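Local coordinates for protein hybrid kinase (Caulobacter vibrioides, PDB 6QRL) that probably phosphorylates itself on histidine, using ATP, as a hybrid histidine kinase, and binds cyclic di-GMP through a pseudo-receiver domain, at residues L43-A56 with P68-Q81. Numbering follows the deposited sequence.
Sequences LAGAPADAVLLIDA and PAGRRSVVLLTPEQ
Leu52 and Ile54 of strand 51-55 pair in parallel with Ser73 and Val75 of strand 73-77, the central strand and its neighbour in the 2-1-3-4-5 parallel sheet of a receiver-type domain. Five backbone hydrogen bonds alternate between the strands, from Leu52 N to Arg72 O through to Ala56 N to Leu76 O, the last 2.9 Å long. The tightly packed part is the sheet and its two faces. On one face Leu53 CD1 lies 3.9 Å from Val74 CB, the two side chains side by side under helix 103-111, which carries residues that bind cyclic di-GMP. Asp55, the predicted phosphorylation site, is on this face too; its carboxylate forms a salt bridge with Lys99 and a hydrogen bond with Ser13. On the other face Leu52 CD1 and Ile54 CD1 reach the Pro68 ring, Leu52 CD1 3.6 Å from Pro68 CG. Beyond the N-terminal ends of the strands the contact opens toward solvent, and polar bonds and water take over. Here Arg71 folds back through bends at chi2 (-62°) and chi3 (-61°), which lays its guanidinium against the turn 47-50. Ala48 O sits over the centre of one face, while Leu52 CD1 lies toward the rim of the opposite face. One water accepts from Arg71 NH1; a second accepts from Arg71 NE and Arg72 N and donates to Ala50 O. Arg71 NH2 bonds weakly to Pro47 O, but lies in the carbonyl plane of Ala50, on a lone pair of Ala50 O at 3.1 Å, with a nearly straight N-H...O angle of 170°.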
ATOM      1  N   LEU A  43     -10.185  -1.555   0.658  1.00 37.97           N
ATOM      2  CA  LEU A  43     -10.720  -2.836   0.127  1.00 40.23           C
ATOM      3  C   LEU A  43     -12.080  -2.587  -0.538  1.00 42.20           C
ATOM      4  O   LEU A  43     -12.317  -3.157  -1.597  1.00 42.70           O
ATOM      5  CB  LEU A  43     -10.826  -3.870   1.250  1.00 40.60           C
ATOM      6  CG  LEU A  43      -9.489  -4.395   1.794  1.00 41.25           C
ATOM      7  CD1 LEU A  43      -9.736  -5.399   2.920  1.00 41.82           C
ATOM      8  CD2 LEU A  43      -8.636  -5.027   0.706  1.00 40.77           C
ATOM      9  N   ALA A  44     -12.934  -1.746   0.038  1.00 41.63           N
ATOM     10  CA  ALA A  44     -14.302  -1.513  -0.485  1.00 42.70           C
ATOM     11  C   ALA A  44     -14.235  -0.649  -1.747  1.00 42.66           C
ATOM     12  O   ALA A  44     -15.116  -0.794  -2.561  1.00 44.01           O
ATOM     13  CB  ALA A  44     -15.179  -0.890   0.568  1.00 42.96           C
ATOM     14  N   GLY A  45     -13.236   0.228  -1.896  1.00 41.02           N
ATOM     15  CA  GLY A  45     -13.241   1.301  -2.910  1.00 42.98           C
ATOM     16  C   GLY A  45     -12.318   1.031  -4.095  1.00 42.14           C
ATOM     17  O   GLY A  45     -12.411   1.764  -5.116  1.00 42.33           O
ATOM     18  N   ALA A  46     -11.426   0.052  -3.978  1.00 40.95           N
ATOM     19  CA  ALA A  46     -10.397  -0.189  -5.016  1.00 41.12           C
ATOM     20  C   ALA A  46     -10.703  -1.489  -5.752  1.00 40.78           C
ATOM     21  O   ALA A  46     -11.284  -2.417  -5.191  1.00 39.79           O
ATOM     22  CB  ALA A  46      -9.016  -0.178  -4.415  1.00 39.62           C
ATOM     23  N   PRO A  47     -10.311  -1.588  -7.039  1.00 42.13           N
ATOM     24  CA  PRO A  47     -10.439  -2.841  -7.780  1.00 42.50           C
ATOM     25  C   PRO A  47      -9.708  -3.965  -7.047  1.00 41.47           C
ATOM     26  O   PRO A  47      -8.736  -3.684  -6.333  1.00 38.12           O
ATOM     27  CB  PRO A  47      -9.762  -2.582  -9.137  1.00 44.32           C
ATOM     28  CG  PRO A  47      -9.651  -1.046  -9.244  1.00 45.06           C
ATOM     29  CD  PRO A  47      -9.734  -0.488  -7.837  1.00 42.53           C
ATOM     30  N   ALA A  48     -10.146  -5.203  -7.267  1.00 42.73           N
ATOM     31  CA  ALA A  48      -9.600  -6.424  -6.630  1.00 44.13           C
ATOM     32  C   ALA A  48      -8.098  -6.607  -6.943  1.00 43.30           C
ATOM     33  O   ALA A  48      -7.403  -7.253  -6.136  1.00 43.41           O
ATOM     34  CB  ALA A  48     -10.410  -7.619  -7.080  1.00 46.50           C
ATOM     35  N   ASP A  49      -7.591  -6.097  -8.065  1.00 43.83           N
ATOM     36  CA  ASP A  49      -6.157  -6.282  -8.431  1.00 44.75           C
ATOM     37  C   ASP A  49      -5.295  -5.123  -7.891  1.00 41.92           C
ATOM     38  O   ASP A  49      -4.094  -5.189  -8.062  1.00 42.05           O
ATOM     39  CB  ASP A  49      -5.979  -6.457  -9.947  1.00 47.85           C
ATOM     40  CG  ASP A  49      -6.187  -5.204 -10.802  1.00 53.15           C
ATOM     41  OD1 ASP A  49      -6.760  -4.165 -10.288  1.00 54.96           O
ATOM     42  OD2 ASP A  49      -5.793  -5.259 -12.003  1.00 55.91           O
ATOM     43  N   ALA A  50      -5.857  -4.101  -7.233  1.00 38.87           N
ATOM     44  CA  ALA A  50      -5.067  -2.906  -6.840  1.00 37.08           C
ATOM     45  C   ALA A  50      -3.959  -3.313  -5.867  1.00 36.17           C
ATOM     46  O   ALA A  50      -4.215  -4.126  -4.926  1.00 35.54           O
ATOM     47  CB  ALA A  50      -5.964  -1.868  -6.217  1.00 37.19           C
ATOM     48  N   VAL A  51      -2.766  -2.752  -6.043  1.00 35.33           N
ATOM     49  CA  VAL A  51      -1.719  -2.798  -4.979  1.00 34.18           C
ATOM     50  C   VAL A  51      -2.113  -1.775  -3.914  1.00 32.60           C
ATOM     51  O   VAL A  51      -2.482  -0.651  -4.310  1.00 33.39           O
ATOM     52  CB  VAL A  51      -0.326  -2.506  -5.556  1.00 34.38           C
ATOM     53  CG1 VAL A  51       0.727  -2.401  -4.471  1.00 34.95           C
ATOM     54  CG2 VAL A  51       0.053  -3.548  -6.589  1.00 36.04           C
ATOM     55  N   LEU A  52      -2.015  -2.127  -2.637  1.00 32.28           N
ATOM     56  CA  LEU A  52      -2.445  -1.276  -1.494  1.00 31.59           C
ATOM     57  C   LEU A  52      -1.230  -0.602  -0.858  1.00 31.49           C
ATOM     58  O   LEU A  52      -0.352  -1.325  -0.363  1.00 32.42           O
ATOM     59  CB  LEU A  52      -3.185  -2.144  -0.474  1.00 33.46           C
ATOM     60  CG  LEU A  52      -4.300  -3.027  -1.034  1.00 36.05           C
ATOM     61  CD1 LEU A  52      -4.900  -3.914   0.056  1.00 36.43           C
ATOM     62  CD2 LEU A  52      -5.386  -2.174  -1.678  1.00 38.38           C
ATOM     63  N   LEU A  53      -1.132   0.723  -0.952  1.00 30.02           N
ATOM     64  CA  LEU A  53      -0.136   1.509  -0.187  1.00 31.16           C
ATOM     65  C   LEU A  53      -0.820   1.856   1.144  1.00 31.01           C
ATOM     66  O   LEU A  53      -1.862   2.532   1.128  1.00 29.02           O
ATOM     67  CB  LEU A  53       0.272   2.764  -0.957  1.00 33.20           C
ATOM     68  CG  LEU A  53       1.376   2.669  -2.002  1.00 38.03           C
ATOM     69  CD1 LEU A  53       1.638   1.267  -2.523  1.00 40.94           C
ATOM     70  CD2 LEU A  53       1.121   3.650  -3.127  1.00 38.70           C
ATOM     71  N   ILE A  54      -0.291   1.329   2.245  1.00 29.18           N
ATOM     72  CA  ILE A  54      -0.907   1.446   3.592  1.00 29.58           C
ATOM     73  C   ILE A  54       0.032   2.255   4.472  1.00 29.82           C
ATOM     74  O   ILE A  54       1.127   1.754   4.755  1.00 29.22           O
ATOM     75  CB  ILE A  54      -1.220   0.063   4.171  1.00 30.35           C
ATOM     76  CG1 ILE A  54      -2.188  -0.696   3.258  1.00 32.64           C
ATOM     77  CG2 ILE A  54      -1.779   0.174   5.583  1.00 29.80           C
ATOM     78  CD1 ILE A  54      -2.481  -2.122   3.714  1.00 32.74           C
ATOM     79  N   ASP A  55      -0.419   3.429   4.903  1.00 29.03           N
ATOM     80  CA  ASP A  55       0.296   4.351   5.820  1.00 30.31           C
ATOM     81  C   ASP A  55       0.446   3.697   7.196  1.00 30.00           C
ATOM     82  O   ASP A  55      -0.568   3.339   7.777  1.00 29.11           O
ATOM     83  CB  ASP A  55      -0.446   5.690   5.884  1.00 29.66           C
ATOM     84  CG  ASP A  55       0.359   6.842   6.465  1.00 31.81           C
ATOM     85  OD1 ASP A  55       1.386   6.558   7.129  1.00 30.95           O
ATOM     86  OD2 ASP A  55      -0.072   8.034   6.288  1.00 33.07           O
ATOM     87  N   ALA A  56       1.677   3.546   7.706  1.00 29.99           N
ATOM     88  CA  ALA A  56       1.934   3.032   9.077  1.00 31.12           C
ATOM     89  C   ALA A  56       1.270   3.923  10.137  1.00 30.86           C
ATOM     90  O   ALA A  56       1.138   3.472  11.292  1.00 31.66           O
ATOM     91  CB  ALA A  56       3.408   2.901   9.366  1.00 31.30           C
ATOM     92  N   PRO A  68      -4.031  -6.934   4.344  1.00 36.81           N
ATOM     93  CA  PRO A  68      -5.100  -7.878   4.004  1.00 37.48           C
ATOM     94  C   PRO A  68      -4.588  -9.165   3.331  1.00 38.57           C
ATOM     95  O   PRO A  68      -3.759  -9.116   2.406  1.00 37.38           O
ATOM     96  CB  PRO A  68      -5.972  -7.110   3.006  1.00 38.52           C
ATOM     97  CG  PRO A  68      -5.594  -5.659   3.179  1.00 37.82           C
ATOM     98  CD  PRO A  68      -4.179  -5.618   3.713  1.00 35.87           C
ATOM     99  N   ALA A  69      -5.108 -10.300   3.782  1.00 39.37           N
ATOM    100  CA  ALA A  69      -4.777 -11.639   3.250  1.00 40.74           C
ATOM    101  C   ALA A  69      -5.087 -11.677   1.747  1.00 40.74           C
ATOM    102  O   ALA A  69      -6.120 -11.132   1.312  1.00 39.63           O
ATOM    103  CB  ALA A  69      -5.522 -12.713   4.024  1.00 41.08           C
ATOM    104  N   GLY A  70      -4.186 -12.272   0.968  1.00 41.29           N
ATOM    105  CA  GLY A  70      -4.359 -12.501  -0.472  1.00 40.74           C
ATOM    106  C   GLY A  70      -4.216 -11.229  -1.285  1.00 39.56           C
ATOM    107  O   GLY A  70      -4.461 -11.283  -2.502  1.00 41.24           O
ATOM    108  N   ARG A  71      -3.796 -10.119  -0.677  1.00 36.71           N
ATOM    109  CA  ARG A  71      -3.581  -8.842  -1.400  1.00 35.89           C
ATOM    110  C   ARG A  71      -2.088  -8.499  -1.409  1.00 35.35           C
ATOM    111  O   ARG A  71      -1.302  -9.126  -0.645  1.00 34.60           O
ATOM    112  CB  ARG A  71      -4.467  -7.771  -0.764  1.00 35.10           C
ATOM    113  CG  ARG A  71      -5.970  -8.080  -0.836  1.00 35.29           C
ATOM    114  CD  ARG A  71      -6.533  -8.191  -2.250  1.00 36.54           C
ATOM    115  NE  ARG A  71      -6.362  -6.924  -2.970  1.00 37.54           N
ATOM    116  CZ  ARG A  71      -7.294  -5.999  -3.193  1.00 38.00           C
ATOM    117  NH1 ARG A  71      -8.541  -6.189  -2.791  1.00 39.24           N
ATOM    118  NH2 ARG A  71      -6.970  -4.880  -3.837  1.00 37.06           N
ATOM    119  N   ARG A  72      -1.720  -7.566  -2.283  1.00 33.96           N
ATOM    120  CA  ARG A  72      -0.334  -7.055  -2.469  1.00 33.52           C
ATOM    121  C   ARG A  72      -0.250  -5.674  -1.803  1.00 32.21           C
ATOM    122  O   ARG A  72      -0.944  -4.750  -2.274  1.00 30.86           O
ATOM    123  CB  ARG A  72      -0.019  -7.041  -3.965  1.00 33.63           C
ATOM    124  CG  ARG A  72      -0.318  -8.378  -4.637  1.00 34.26           C
ATOM    125  CD  ARG A  72      -0.090  -8.326  -6.118  1.00 35.50           C
ATOM    126  NE  ARG A  72      -0.346  -9.642  -6.659  1.00 37.64           N
ATOM    127  CZ  ARG A  72       0.566 -10.462  -7.170  1.00 39.91           C
ATOM    128  NH1 ARG A  72       1.829 -10.083  -7.298  1.00 38.74           N
ATOM    129  NH2 ARG A  72       0.198 -11.659  -7.609  1.00 40.73           N
ATOM    130  N   SER A  73       0.487  -5.573  -0.695  1.00 31.26           N
ATOM    131  CA  SER A  73       0.523  -4.346   0.146  1.00 30.40           C
ATOM    132  C   SER A  73       1.952  -3.909   0.410  1.00 30.04           C
ATOM    133  O   SER A  73       2.808  -4.761   0.603  1.00 30.71           O
ATOM    134  CB  SER A  73      -0.187  -4.558   1.455  1.00 30.67           C
ATOM    135  OG  SER A  73      -1.537  -4.921   1.246  1.00 31.93           O
ATOM    136  N   VAL A  74       2.149  -2.601   0.413  1.00 30.40           N
ATOM    137  CA  VAL A  74       3.418  -1.895   0.721  1.00 31.24           C
ATOM    138  C   VAL A  74       3.117  -0.925   1.861  1.00 31.79           C
ATOM    139  O   VAL A  74       2.159  -0.153   1.712  1.00 31.71           O
ATOM    140  CB  VAL A  74       3.909  -1.140  -0.519  1.00 31.00           C
ATOM    141  CG1 VAL A  74       5.239  -0.480  -0.269  1.00 32.37           C
ATOM    142  CG2 VAL A  74       3.990  -2.047  -1.737  1.00 33.04           C
ATOM    143  N   VAL A  75       3.949  -0.895   2.897  1.00 29.10           N
ATOM    144  CA  VAL A  75       3.710  -0.017   4.065  1.00 29.13           C
ATOM    145  C   VAL A  75       4.512   1.284   3.888  1.00 30.19           C
ATOM    146  O   VAL A  75       5.693   1.198   3.482  1.00 30.54           O
ATOM    147  CB  VAL A  75       4.045  -0.752   5.379  1.00 30.12           C
ATOM    148  CG1 VAL A  75       5.481  -1.260   5.400  1.00 31.02           C
ATOM    149  CG2 VAL A  75       3.793   0.113   6.599  1.00 30.14           C
ATOM    150  N   LEU A  76       3.925   2.427   4.250  1.00 29.06           N
ATOM    151  CA  LEU A  76       4.612   3.753   4.276  1.00 32.11           C
ATOM    152  C   LEU A  76       5.145   4.023   5.690  1.00 31.93           C
ATOM    153  O   LEU A  76       4.335   4.087   6.630  1.00 31.43           O
ATOM    154  CB  LEU A  76       3.619   4.855   3.882  1.00 33.54           C
ATOM    155  CG  LEU A  76       3.335   5.070   2.398  1.00 37.41           C
ATOM    156  CD1 LEU A  76       3.388   3.799   1.584  1.00 38.07           C
ATOM    157  CD2 LEU A  76       2.034   5.841   2.163  1.00 37.82           C
ATOM    158  N   LEU A  77       6.450   4.263   5.820  1.00 31.00           N
ATOM    159  CA  LEU A  77       7.180   4.382   7.104  1.00 33.15           C
ATOM    160  C   LEU A  77       7.912   5.722   7.154  1.00 34.97           C
ATOM    161  O   LEU A  77       8.371   6.188   6.094  1.00 34.08           O
ATOM    162  CB  LEU A  77       8.199   3.240   7.220  1.00 34.64           C
ATOM    163  CG  LEU A  77       7.620   1.824   7.273  1.00 35.70           C
ATOM    164  CD1 LEU A  77       8.729   0.781   7.252  1.00 36.15           C
ATOM    165  CD2 LEU A  77       6.790   1.642   8.522  1.00 36.47           C
ATOM    166  N   THR A  78       8.087   6.291   8.343  1.00 34.71           N
ATOM    167  CA  THR A  78       9.114   7.336   8.573  1.00 37.49           C
ATOM    168  C   THR A  78      10.470   6.638   8.653  1.00 39.57           C
ATOM    169  O   THR A  78      10.532   5.439   8.945  1.00 36.63           O
ATOM    170  CB  THR A  78       8.819   8.150   9.834  1.00 38.83           C
ATOM    171  OG1 THR A  78       9.016   7.294  10.966  1.00 37.52           O
ATOM    172  CG2 THR A  78       7.416   8.736   9.817  1.00 39.92           C
ATOM    173  N   PRO A  79      11.587   7.359   8.425  1.00 42.35           N
ATOM    174  CA  PRO A  79      12.916   6.788   8.635  1.00 43.48           C
ATOM    175  C   PRO A  79      13.122   6.237  10.047  1.00 43.97           C
ATOM    176  O   PRO A  79      13.810   5.230  10.189  1.00 47.52           O
ATOM    177  CB  PRO A  79      13.875   7.964   8.358  1.00 45.14           C
ATOM    178  CG  PRO A  79      13.077   8.919   7.504  1.00 43.82           C
ATOM    179  CD  PRO A  79      11.634   8.749   7.939  1.00 43.11           C
ATOM    180  N   GLU A  80      12.475   6.831  11.052  1.00 45.81           N
ATOM    181  CA  GLU A  80      12.580   6.381  12.471  1.00 49.49           C
ATOM    182  C   GLU A  80      11.867   5.031  12.660  1.00 45.25           C
ATOM    183  O   GLU A  80      12.089   4.411  13.697  1.00 46.54           O
ATOM    184  CB  GLU A  80      11.979   7.405  13.447  1.00 56.82           C
ATOM    185  CG  GLU A  80      12.559   8.821  13.330  1.00 64.21           C
ATOM    186  CD  GLU A  80      11.975   9.650  12.184  1.00 69.87           C
ATOM    187  OE1 GLU A  80      12.658   9.763  11.131  1.00 74.42           O
ATOM    188  OE2 GLU A  80      10.828  10.187  12.333  1.00 74.56           O
ATOM    189  N   GLN A  81      11.013   4.597  11.734  1.00 39.82           N
ATOM    190  CA  GLN A  81      10.203   3.353  11.910  1.00 40.62           C
ATOM    191  C   GLN A  81      10.794   2.185  11.104  1.00 40.33           C
ATOM    192  O   GLN A  81      10.114   1.171  10.976  1.00 37.93           O
ATOM    193  CB  GLN A  81       8.741   3.552  11.498  1.00 38.83           C
ATOM    194  CG  GLN A  81       7.967   4.549  12.360  1.00 39.79           C
ATOM    195  CD  GLN A  81       6.679   5.000  11.696  1.00 37.93           C
ATOM    196  OE1 GLN A  81       6.550   5.035  10.476  1.00 35.32           O
ATOM    197  NE2 GLN A  81       5.680   5.327  12.500  1.00 39.26           N
TER
HETATM  198  O   HOH W   1     -10.440  -4.050  -3.467  1.00 47.44           O
HETATM  199  O   HOH W   2      -3.696  -6.727  -4.106  1.00 35.00           O